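Local coordinates for hypothetical protein PH1948 (Pyrococcus horikoshii, PDB 1WY7) that binds S-adenosyl-L-homocysteine in a methyltransferase fold and is probably an S-adenosylmethionine-dependent RNA methyltransferase, at residues A[104-109]-A[134-139]. Numbering follows the deposited sequence.
With SAH (S-adenosyl-L-homocysteine), chain E.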
# COMPACT_ATOMS: atom_id res chain seq x y z
N GLY A 104 -6.44 -9.18 -10.73
CA GLY A 104 -5.69 -10.39 -11.00
C GLY A 104 -4.60 -10.47 -9.95
O GLY A 104 -4.50 -9.58 -9.12
N ASP A 105 -3.79 -11.53 -9.99
CA ASP A 105 -2.72 -11.68 -9.01
C ASP A 105 -1.67 -10.60 -9.27
O ASP A 105 -1.43 -10.21 -10.42
CB ASP A 105 -2.08 -13.07 -9.12
CG ASP A 105 -1.11 -13.37 -7.99
OD1 ASP A 105 0.11 -13.14 -8.15
OD2 ASP A 105 -1.58 -13.82 -6.92
N VAL A 106 -1.06 -10.11 -8.20
CA VAL A 106 -0.06 -9.06 -8.31
C VAL A 106 1.07 -9.45 -9.27
O VAL A 106 1.60 -8.61 -9.99
CB VAL A 106 0.53 -8.72 -6.90
CG1 VAL A 106 1.29 -9.93 -6.33
CG2 VAL A 106 1.44 -7.50 -6.99
N SER A 107 1.44 -10.73 -9.30
CA SER A 107 2.52 -11.17 -10.17
C SER A 107 2.20 -11.08 -11.65
O SER A 107 3.11 -11.04 -12.46
CB SER A 107 2.95 -12.60 -9.83
OG SER A 107 1.91 -13.52 -10.13
N GLU A 108 0.92 -11.02 -12.00
CA GLU A 108 0.54 -10.95 -13.41
C GLU A 108 0.50 -9.54 -13.98
O GLU A 108 0.44 -9.36 -15.19
CB GLU A 108 -0.80 -11.66 -13.60
CG GLU A 108 -0.75 -13.12 -13.18
CD GLU A 108 -2.07 -13.85 -13.39
OE1 GLU A 108 -3.07 -13.50 -12.72
OE2 GLU A 108 -2.09 -14.77 -14.24
N PHE A 109 0.56 -8.54 -13.10
CA PHE A 109 0.56 -7.14 -13.49
C PHE A 109 1.97 -6.78 -13.95
O PHE A 109 2.95 -7.15 -13.31
CB PHE A 109 0.14 -6.29 -12.27
CG PHE A 109 0.24 -4.80 -12.49
CD1 PHE A 109 1.24 -4.06 -11.88
CD2 PHE A 109 -0.68 -4.13 -13.30
CE1 PHE A 109 1.33 -2.68 -12.06
CE2 PHE A 109 -0.60 -2.76 -13.49
CZ PHE A 109 0.41 -2.03 -12.87
N LEU A 134 6.76 -7.52 -3.23
CA LEU A 134 8.06 -6.84 -3.25
C LEU A 134 8.74 -7.08 -4.59
O LEU A 134 9.27 -6.14 -5.19
CB LEU A 134 8.94 -7.32 -2.10
CG LEU A 134 8.45 -6.85 -0.73
CD1 LEU A 134 9.08 -7.69 0.37
CD2 LEU A 134 8.78 -5.38 -0.58
N LEU A 135 8.71 -8.33 -5.07
CA LEU A 135 9.32 -8.65 -6.37
C LEU A 135 8.70 -7.81 -7.49
O LEU A 135 9.41 -7.22 -8.28
CB LEU A 135 9.15 -10.14 -6.73
CG LEU A 135 10.32 -11.06 -6.38
CD1 LEU A 135 9.98 -12.51 -6.77
CD2 LEU A 135 11.57 -10.58 -7.11
N LYS A 136 7.37 -7.77 -7.55
CA LYS A 136 6.68 -6.99 -8.57
C LYS A 136 6.99 -5.49 -8.44
O LYS A 136 7.29 -4.82 -9.43
CB LYS A 136 5.18 -7.23 -8.48
CG LYS A 136 4.36 -6.45 -9.49
CD LYS A 136 4.78 -6.78 -10.92
CE LYS A 136 4.67 -8.27 -11.21
NZ LYS A 136 5.20 -8.56 -12.56
N ALA A 137 6.91 -4.97 -7.22
CA ALA A 137 7.20 -3.55 -6.98
C ALA A 137 8.60 -3.21 -7.49
O ALA A 137 8.79 -2.22 -8.19
CB ALA A 137 7.08 -3.22 -5.47
N PHE A 138 9.58 -4.02 -7.13
CA PHE A 138 10.96 -3.77 -7.57
C PHE A 138 11.10 -3.85 -9.09
O PHE A 138 11.90 -3.15 -9.69
CB PHE A 138 11.89 -4.77 -6.90
CG PHE A 138 11.99 -4.58 -5.41
CD1 PHE A 138 12.25 -5.66 -4.58
CD2 PHE A 138 11.78 -3.33 -4.84
CE1 PHE A 138 12.31 -5.50 -3.21
CE2 PHE A 138 11.85 -3.15 -3.48
CZ PHE A 138 12.11 -4.24 -2.65
N GLU A 139 10.29 -4.71 -9.69
CA GLU A 139 10.28 -4.93 -11.12
C GLU A 139 9.71 -3.75 -11.93
O GLU A 139 10.28 -3.35 -12.94
CB GLU A 139 9.44 -6.18 -11.40
CG GLU A 139 9.69 -6.87 -12.71
CD GLU A 139 8.44 -7.56 -13.26
OE1 GLU A 139 7.66 -8.13 -12.47
OE2 GLU A 139 8.25 -7.52 -14.50
N SAH E . -7.65 -1.78 2.17
CA SAH E . -6.18 -1.66 2.12
CB SAH E . -5.63 -2.95 1.50
CG SAH E . -5.39 -3.88 2.63
SD SAH E . -4.80 -5.57 2.44
C SAH E . -5.88 -0.39 1.36
O SAH E . -6.79 0.49 1.28
OXT SAH E . -4.70 -0.35 0.87
C5' SAH E . -4.12 -5.70 0.79
C4' SAH E . -4.94 -6.38 -0.31
O4' SAH E . -4.11 -7.36 -0.98
C3' SAH E . -6.14 -7.21 0.13
O3' SAH E . -7.27 -6.37 -0.17
C2' SAH E . -6.16 -8.45 -0.77
O2' SAH E . -7.34 -8.89 -1.41
C1' SAH E . -4.97 -8.19 -1.72
N9 SAH E . -4.25 -9.38 -2.13
C8 SAH E . -3.89 -10.51 -1.41
N7 SAH E . -3.21 -11.39 -2.11
C5 SAH E . -3.10 -10.81 -3.37
C6 SAH E . -2.49 -11.22 -4.58
N6 SAH E . -1.82 -12.40 -4.68
N1 SAH E . -2.55 -10.41 -5.69
C2 SAH E . -3.21 -9.23 -5.58
N3 SAH E . -3.83 -8.73 -4.49
C4 SAH E . -3.74 -9.57 -3.40
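Lys136 reaches from its helix to the carbonyl end of the short 3-10 turn 106-108. Its chain bends at chi2 (58°) and again at chi3 (57°), which carries the ammonium to the turn's exit. There Lys136 NZ donates to Phe109 O at 2.8 Å, nearly in line with the C=O bond, and weakly to Ser107 O at 3.2 Å. Glu139 OE1, one helical turn on, adds a salt bridge to the same NZ, though the modelled separation is doubtfully short. Nearer the helix backbone, Val106 CG2 lies 4.0 Å from Lys136 CG, the two side chains running past each other in opposite directions. The start of the turn holds the adenine of SAH. Asp105 OD2 accepts from SAH N6 at 2.7 Å, and Val106 N donates to SAH N1 at 2.9 Å, so the adenine edge is read by one acceptor and one donor. Ser107 N to Asp105 OD1 makes an Asx turn; Ser107 OG reaches the same oxygen from the opposite face of the carboxylate. Replacing Asp105 with alanine would probably leave SAH N6 without this acceptor, and Ser107 N and OG without their shared one. The loop follows edge strand 99-103 of the Rossmann-like sheet. Val106 and Phe109 also pack on helix 131-140, whose Ala137 faces strands 115-118 and 143-149.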